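Alpha-galacturonidase (Bacillus subtilis, PDB 3FEF) hydrolyses alpha-1,4-linked galacturonides such as di-galacturonate, using NAD(+) and a manganese ion as cofactors. Local coordinates at residues I103-I116 / L410-Q422. Residues are numbered along the deposited sequence; the frame is centred on the assembly and turned at random.
Sequences IYQSVGDTVGPGGI and LAFQAFLNDPLVQ
D418 reaches from an Asx turn to the backbone of G112, near the N-terminal end of the helix that runs on to residue 136 in the Rossmann-type NAD-binding part, and so ties it to the C-terminal part of this family 4 glycosidase. Two hydrogen bonds hold the carboxylate: OD2 accepts from G112 N at 2.9 Å with a bent N-H...O angle of 140°, while OD1 takes the backbone N of L420 at 2.8 Å, closing the turn. Both donors stand well out of the carboxylate plane. With CG anti to the backbone N (chi1 -177°), the side chain brings the carboxylate against G112, crossing the P113 side chain at about a right angle. With an alanine in its place, the N-H groups of G112 and L420 would probably lose these acceptors and the Asx turn its side-chain closure. G112 has positive phi, and a CB on it would clash with L420 CD1.

Around this polar link the contact is apolar. The P113 ring slots between F415 and L420: its CB lies 3.5 Å from F415 CE2, in an oblique approach, and its CD is 4.1 Å from L420 CB. V421 CG2 sits over one face of the F415 ring, offset toward the rim, and also meets P113 CD at 3.9 Å. I116 CG2 lies near the plane of the same ring, at its edge, whereas its CD1 packs on A414 CB; the short helical segments run nearly antiparallel here (154°). F432 of helix 425-435 adds an edge-to-face ring contact to F415.

On the active-site side, T110 OG1 hydrogen-bonds H206, which binds the metal. Q105 OE1, on the preceding loop, accepts the backbone N of G114 in the helix, in its carbonyl plane, on a lone pair, at 2.9 Å.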
ATOM      1  N   ILE A 103      26.931 -16.245 -24.310  1.00 28.76           N
ATOM      2  CA  ILE A 103      26.495 -16.099 -22.929  1.00 27.40           C
ATOM      3  C   ILE A 103      27.042 -17.214 -22.051  1.00 29.51           C
ATOM      4  O   ILE A 103      26.729 -18.385 -22.273  1.00 28.35           O
ATOM      5  CB  ILE A 103      24.958 -16.120 -22.835  1.00 26.74           C
ATOM      6  CG1 ILE A 103      24.374 -14.922 -23.596  1.00 23.81           C
ATOM      7  CG2 ILE A 103      24.512 -16.143 -21.360  1.00 25.68           C
ATOM      8  CD1 ILE A 103      22.885 -14.981 -23.779  1.00 23.34           C
ATOM      9  N   TYR A 104      27.866 -16.841 -21.069  1.00 26.51           N
ATOM     10  CA  TYR A 104      28.368 -17.787 -20.085  1.00 29.72           C
ATOM     11  C   TYR A 104      27.630 -17.692 -18.767  1.00 30.11           C
ATOM     12  O   TYR A 104      27.169 -16.621 -18.365  1.00 32.52           O
ATOM     13  CB  TYR A 104      29.871 -17.601 -19.876  1.00 34.02           C
ATOM     14  CG  TYR A 104      30.612 -18.016 -21.110  1.00 35.42           C
ATOM     15  CD1 TYR A 104      31.265 -19.233 -21.171  1.00 38.48           C
ATOM     16  CD2 TYR A 104      30.587 -17.223 -22.249  1.00 37.00           C
ATOM     17  CE1 TYR A 104      31.911 -19.634 -22.315  1.00 39.83           C
ATOM     18  CE2 TYR A 104      31.235 -17.615 -23.397  1.00 39.29           C
ATOM     19  CZ  TYR A 104      31.889 -18.821 -23.418  1.00 38.73           C
ATOM     20  OH  TYR A 104      32.533 -19.228 -24.545  1.00 44.20           O
ATOM     21  N   GLN A 105      27.518 -18.833 -18.112  1.00 27.33           N
ATOM     22  CA  GLN A 105      26.835 -18.950 -16.848  1.00 29.23           C
ATOM     23  C   GLN A 105      27.698 -19.790 -15.923  1.00 28.48           C
ATOM     24  O   GLN A 105      28.269 -20.797 -16.336  1.00 28.57           O
ATOM     25  CB  GLN A 105      25.482 -19.635 -17.049  1.00 27.68           C
ATOM     26  CG  GLN A 105      24.494 -18.830 -17.874  1.00 27.84           C
ATOM     27  CD  GLN A 105      23.211 -19.599 -18.128  1.00 29.24           C
ATOM     28  OE1 GLN A 105      22.200 -19.378 -17.458  1.00 30.01           O
ATOM     29  NE2 GLN A 105      23.253 -20.523 -19.083  1.00 26.33           N
ATOM     30  N   SER A 106      27.788 -19.388 -14.669  1.00 27.23           N
ATOM     31  CA  SER A 106      28.612 -20.125 -13.732  1.00 27.62           C
ATOM     32  C   SER A 106      27.820 -21.239 -13.055  1.00 27.76           C
ATOM     33  O   SER A 106      28.375 -22.268 -12.699  1.00 26.98           O
ATOM     34  CB  SER A 106      29.207 -19.175 -12.692  1.00 30.10           C
ATOM     35  OG  SER A 106      28.193 -18.370 -12.117  1.00 28.67           O
ATOM     36  N   VAL A 107      26.521 -21.045 -12.870  1.00 24.82           N
ATOM     37  CA  VAL A 107      25.732 -22.059 -12.191  1.00 25.22           C
ATOM     38  C   VAL A 107      24.495 -22.381 -12.998  1.00 27.76           C
ATOM     39  O   VAL A 107      24.178 -23.543 -13.213  1.00 28.46           O
ATOM     40  CB  VAL A 107      25.287 -21.592 -10.799  1.00 27.50           C
ATOM     41  CG1 VAL A 107      24.666 -22.749 -10.015  1.00 24.79           C
ATOM     42  CG2 VAL A 107      26.452 -20.984 -10.042  1.00 27.92           C
ATOM     43  N   GLY A 108      23.789 -21.336 -13.424  1.00 28.04           N
ATOM     44  CA  GLY A 108      22.612 -21.493 -14.270  1.00 29.26           C
ATOM     45  C   GLY A 108      21.403 -22.174 -13.664  1.00 30.35           C
ATOM     46  O   GLY A 108      20.621 -22.781 -14.386  1.00 31.14           O
ATOM     47  N   ASP A 109      21.225 -22.057 -12.349  1.00 29.20           N
ATOM     48  CA  ASP A 109      20.100 -22.693 -11.675  1.00 28.87           C
ATOM     49  C   ASP A 109      19.170 -21.670 -11.024  1.00 28.13           C
ATOM     50  O   ASP A 109      18.206 -22.035 -10.365  1.00 31.91           O
ATOM     51  CB  ASP A 109      20.595 -23.682 -10.604  1.00 31.07           C
ATOM     52  CG  ASP A 109      21.311 -22.994  -9.439  1.00 31.99           C
ATOM     53  OD1 ASP A 109      21.599 -21.791  -9.520  1.00 32.70           O
ATOM     54  OD2 ASP A 109      21.602 -23.660  -8.429  1.00 36.43           O
ATOM     55  N   THR A 110      19.455 -20.396 -11.231  1.00 23.77           N
ATOM     56  CA  THR A 110      18.796 -19.337 -10.499  1.00 27.26           C
ATOM     57  C   THR A 110      18.239 -18.262 -11.428  1.00 26.43           C
ATOM     58  O   THR A 110      17.038 -18.102 -11.509  1.00 32.12           O
ATOM     59  CB  THR A 110      19.747 -18.759  -9.417  1.00 29.38           C
ATOM     60  OG1 THR A 110      20.002 -19.781  -8.440  1.00 31.38           O
ATOM     61  CG2 THR A 110      19.137 -17.547  -8.708  1.00 28.12           C
ATOM     62  N   VAL A 111      19.099 -17.533 -12.128  1.00 27.33           N
ATOM     63  CA  VAL A 111      18.659 -16.547 -13.125  1.00 28.49           C
ATOM     64  C   VAL A 111      19.378 -16.810 -14.445  1.00 29.92           C
ATOM     65  O   VAL A 111      19.848 -17.920 -14.687  1.00 27.23           O
ATOM     66  CB  VAL A 111      18.895 -15.094 -12.686  1.00 29.41           C
ATOM     67  CG1 VAL A 111      17.937 -14.723 -11.557  1.00 31.17           C
ATOM     68  CG2 VAL A 111      20.333 -14.881 -12.264  1.00 29.02           C
ATOM     69  N   GLY A 112      19.467 -15.802 -15.300  1.00 28.66           N
ATOM     70  CA  GLY A 112      20.063 -16.009 -16.618  1.00 27.32           C
ATOM     71  C   GLY A 112      19.170 -16.957 -17.415  1.00 30.94           C
ATOM     72  O   GLY A 112      18.093 -17.366 -16.931  1.00 30.63           O
ATOM     73  N   PRO A 113      19.590 -17.299 -18.649  1.00 28.55           N
ATOM     74  CA  PRO A 113      18.807 -18.189 -19.507  1.00 27.76           C
ATOM     75  C   PRO A 113      18.523 -19.539 -18.846  1.00 28.63           C
ATOM     76  O   PRO A 113      17.394 -20.011 -18.860  1.00 32.00           O
ATOM     77  CB  PRO A 113      19.685 -18.361 -20.759  1.00 29.04           C
ATOM     78  CG  PRO A 113      20.905 -17.527 -20.565  1.00 28.31           C
ATOM     79  CD  PRO A 113      20.698 -16.651 -19.362  1.00 28.88           C
ATOM     80  N   GLY A 114      19.532 -20.162 -18.251  1.00 29.76           N
ATOM     81  CA  GLY A 114      19.325 -21.449 -17.583  1.00 25.05           C
ATOM     82  C   GLY A 114      18.389 -21.381 -16.397  1.00 26.65           C
ATOM     83  O   GLY A 114      17.578 -22.294 -16.169  1.00 27.78           O
ATOM     84  N   GLY A 115      18.515 -20.320 -15.612  1.00 26.10           N
ATOM     85  CA  GLY A 115      17.642 -20.132 -14.474  1.00 25.63           C
ATOM     86  C   GLY A 115      16.188 -20.032 -14.922  1.00 26.34           C
ATOM     87  O   GLY A 115      15.318 -20.671 -14.349  1.00 25.15           O
ATOM     88  N   ILE A 116      15.934 -19.243 -15.962  1.00 25.11           N
ATOM     89  CA  ILE A 116      14.585 -19.042 -16.486  1.00 24.22           C
ATOM     90  C   ILE A 116      13.982 -20.339 -17.033  1.00 24.99           C
ATOM     91  O   ILE A 116      12.865 -20.709 -16.680  1.00 24.47           O
ATOM     92  CB  ILE A 116      14.583 -18.007 -17.623  1.00 27.36           C
ATOM     93  CG1 ILE A 116      15.240 -16.694 -17.163  1.00 31.46           C
ATOM     94  CG2 ILE A 116      13.161 -17.828 -18.191  1.00 25.68           C
ATOM     95  CD1 ILE A 116      14.304 -15.619 -16.677  1.00 31.93           C
ATOM     96  N   LEU A 410       4.912 -15.013 -22.396  1.00 30.33           N
ATOM     97  CA  LEU A 410       5.288 -14.280 -21.181  1.00 30.14           C
ATOM     98  C   LEU A 410       6.672 -14.693 -20.660  1.00 29.44           C
ATOM     99  O   LEU A 410       7.452 -13.851 -20.193  1.00 30.23           O
ATOM    100  CB  LEU A 410       4.234 -14.440 -20.092  1.00 30.20           C
ATOM    101  CG  LEU A 410       4.608 -13.782 -18.758  1.00 30.71           C
ATOM    102  CD1 LEU A 410       4.605 -12.263 -18.916  1.00 31.48           C
ATOM    103  CD2 LEU A 410       3.670 -14.219 -17.641  1.00 29.18           C
ATOM    104  N   ALA A 411       6.976 -15.982 -20.753  1.00 27.43           N
ATOM    105  CA  ALA A 411       8.288 -16.498 -20.348  1.00 30.03           C
ATOM    106  C   ALA A 411       9.414 -15.903 -21.196  1.00 27.69           C
ATOM    107  O   ALA A 411      10.509 -15.655 -20.709  1.00 29.39           O
ATOM    108  CB  ALA A 411       8.305 -18.023 -20.428  1.00 30.16           C
ATOM    109  N   PHE A 412       9.139 -15.675 -22.469  1.00 25.85           N
ATOM    110  CA  PHE A 412      10.126 -15.050 -23.349  1.00 26.58           C
ATOM    111  C   PHE A 412      10.392 -13.588 -22.963  1.00 24.51           C
ATOM    112  O   PHE A 412      11.520 -13.108 -23.061  1.00 24.01           O
ATOM    113  CB  PHE A 412       9.696 -15.157 -24.823  1.00 25.97           C
ATOM    114  CG  PHE A 412      10.743 -14.664 -25.788  1.00 26.40           C
ATOM    115  CD1 PHE A 412      12.060 -15.102 -25.679  1.00 27.19           C
ATOM    116  CD2 PHE A 412      10.423 -13.745 -26.764  1.00 24.98           C
ATOM    117  CE1 PHE A 412      13.024 -14.652 -26.539  1.00 26.54           C
ATOM    118  CE2 PHE A 412      11.384 -13.282 -27.634  1.00 26.81           C
ATOM    119  CZ  PHE A 412      12.690 -13.739 -27.527  1.00 28.84           C
ATOM    120  N   GLN A 413       9.348 -12.885 -22.527  1.00 26.48           N
ATOM    121  CA  GLN A 413       9.509 -11.534 -21.982  1.00 25.79           C
ATOM    122  C   GLN A 413      10.470 -11.526 -20.800  1.00 24.70           C
ATOM    123  O   GLN A 413      11.361 -10.687 -20.731  1.00 25.31           O
ATOM    124  CB  GLN A 413       8.162 -10.951 -21.563  1.00 27.81           C
ATOM    125  CG  GLN A 413       7.175 -10.875 -22.717  1.00 29.78           C
ATOM    126  CD  GLN A 413       7.711 -10.004 -23.830  1.00 31.12           C
ATOM    127  OE1 GLN A 413       7.644 -10.361 -25.010  1.00 35.95           O
ATOM    128  NE2 GLN A 413       8.273  -8.863 -23.458  1.00 30.40           N
ATOM    129  N   ALA A 414      10.299 -12.461 -19.874  1.00 22.98           N
ATOM    130  CA  ALA A 414      11.232 -12.556 -18.755  1.00 24.81           C
ATOM    131  C   ALA A 414      12.635 -12.859 -19.299  1.00 24.90           C
ATOM    132  O   ALA A 414      13.606 -12.169 -18.972  1.00 24.47           O
ATOM    133  CB  ALA A 414      10.773 -13.630 -17.764  1.00 23.28           C
ATOM    134  N   PHE A 415      12.727 -13.886 -20.141  1.00 21.96           N
ATOM    135  CA  PHE A 415      13.977 -14.225 -20.810  1.00 24.33           C
ATOM    136  C   PHE A 415      14.671 -12.993 -21.374  1.00 26.42           C
ATOM    137  O   PHE A 415      15.877 -12.797 -21.145  1.00 23.54           O
ATOM    138  CB  PHE A 415      13.716 -15.257 -21.914  1.00 26.65           C
ATOM    139  CG  PHE A 415      14.965 -15.952 -22.435  1.00 27.73           C
ATOM    140  CD1 PHE A 415      15.614 -15.489 -23.573  1.00 26.97           C
ATOM    141  CD2 PHE A 415      15.456 -17.099 -21.808  1.00 27.55           C
ATOM    142  CE1 PHE A 415      16.746 -16.147 -24.083  1.00 30.45           C
ATOM    143  CE2 PHE A 415      16.590 -17.758 -22.290  1.00 28.43           C
ATOM    144  CZ  PHE A 415      17.235 -17.287 -23.439  1.00 29.82           C
ATOM    145  N   LEU A 416      13.918 -12.169 -22.113  1.00 24.33           N
ATOM    146  CA  LEU A 416      14.458 -10.930 -22.682  1.00 27.07           C
ATOM    147  C   LEU A 416      14.869  -9.883 -21.642  1.00 27.28           C
ATOM    148  O   LEU A 416      15.750  -9.058 -21.879  1.00 26.33           O
ATOM    149  CB  LEU A 416      13.429 -10.284 -23.631  1.00 28.62           C
ATOM    150  CG  LEU A 416      13.119 -10.944 -24.977  1.00 29.84           C
ATOM    151  CD1 LEU A 416      12.117 -10.088 -25.775  1.00 30.37           C
ATOM    152  CD2 LEU A 416      14.413 -11.143 -25.752  1.00 28.55           C
ATOM    153  N   ASN A 417      14.183  -9.873 -20.509  1.00 27.46           N
ATOM    154  CA  ASN A 417      14.456  -8.897 -19.468  1.00 26.32           C
ATOM    155  C   ASN A 417      15.624  -9.313 -18.548  1.00 28.46           C
ATOM    156  O   ASN A 417      15.978  -8.590 -17.604  1.00 30.33           O
ATOM    157  CB  ASN A 417      13.177  -8.693 -18.652  1.00 27.11           C
ATOM    158  CG  ASN A 417      13.174  -7.395 -17.871  1.00 28.19           C
ATOM    159  OD1 ASN A 417      13.661  -6.372 -18.345  1.00 31.75           O
ATOM    160  ND2 ASN A 417      12.596  -7.424 -16.681  1.00 26.46           N
ATOM    161  N   ASP A 418      16.219 -10.476 -18.802  1.00 27.13           N
ATOM    162  CA  ASP A 418      17.310 -10.961 -17.938  1.00 29.79           C
ATOM    163  C   ASP A 418      18.644 -10.306 -18.269  1.00 27.93           C
ATOM    164  O   ASP A 418      19.057 -10.286 -19.410  1.00 30.06           O
ATOM    165  CB  ASP A 418      17.434 -12.488 -18.012  1.00 32.19           C
ATOM    166  CG  ASP A 418      18.508 -13.036 -17.076  1.00 36.37           C
ATOM    167  OD1 ASP A 418      19.673 -13.191 -17.521  1.00 39.46           O
ATOM    168  OD2 ASP A 418      18.201 -13.288 -15.886  1.00 34.26           O
ATOM    169  N   PRO A 419      19.327  -9.761 -17.257  1.00 29.69           N
ATOM    170  CA  PRO A 419      20.609  -9.080 -17.462  1.00 28.33           C
ATOM    171  C   PRO A 419      21.627  -9.889 -18.284  1.00 29.84           C
ATOM    172  O   PRO A 419      22.482  -9.298 -18.932  1.00 27.95           O
ATOM    173  CB  PRO A 419      21.137  -8.889 -16.039  1.00 29.17           C
ATOM    174  CG  PRO A 419      19.890  -8.816 -15.196  1.00 29.49           C
ATOM    175  CD  PRO A 419      18.884  -9.725 -15.853  1.00 28.35           C
ATOM    176  N   LEU A 420      21.572 -11.216 -18.256  1.00 27.77           N
ATOM    177  CA  LEU A 420      22.608 -11.960 -18.986  1.00 29.20           C
ATOM    178  C   LEU A 420      22.294 -12.112 -20.467  1.00 29.92           C
ATOM    179  O   LEU A 420      23.151 -12.517 -21.240  1.00 29.26           O
ATOM    180  CB  LEU A 420      22.891 -13.328 -18.368  1.00 28.79           C
ATOM    181  CG  LEU A 420      23.554 -13.336 -16.994  1.00 30.41           C
ATOM    182  CD1 LEU A 420      23.772 -14.783 -16.587  1.00 28.56           C
ATOM    183  CD2 LEU A 420      24.878 -12.539 -17.010  1.00 28.06           C
ATOM    184  N   VAL A 421      21.069 -11.775 -20.862  1.00 30.80           N
ATOM    185  CA  VAL A 421      20.654 -11.957 -22.249  1.00 32.49           C
ATOM    186  C   VAL A 421      20.801 -10.668 -23.055  1.00 33.82           C
ATOM    187  O   VAL A 421      19.850  -9.927 -23.244  1.00 35.27           O
ATOM    188  CB  VAL A 421      19.235 -12.536 -22.324  1.00 32.12           C
ATOM    189  CG1 VAL A 421      18.812 -12.760 -23.761  1.00 29.85           C
ATOM    190  CG2 VAL A 421      19.171 -13.851 -21.520  1.00 29.71           C
ATOM    191  N   GLN A 422      22.017 -10.416 -23.523  1.00 38.73           N
ATOM    192  CA  GLN A 422      22.343  -9.181 -24.248  1.00 43.12           C
ATOM    193  C   GLN A 422      22.592  -9.438 -25.729  1.00 41.38           C
ATOM    194  O   GLN A 422      23.589  -8.991 -26.280  1.00 42.85           O
ATOM    195  CB  GLN A 422      23.589  -8.523 -23.644  1.00 44.29           C
ATOM    196  CG  GLN A 422      23.358  -7.845 -22.306  1.00 49.24           C
ATOM    197  CD  GLN A 422      24.263  -6.637 -22.129  1.00 53.20           C
ATOM    198  OE1 GLN A 422      24.076  -5.826 -21.217  1.00 54.06           O
ATOM    199  NE2 GLN A 422      25.257  -6.511 -23.011  1.00 54.59           N
TER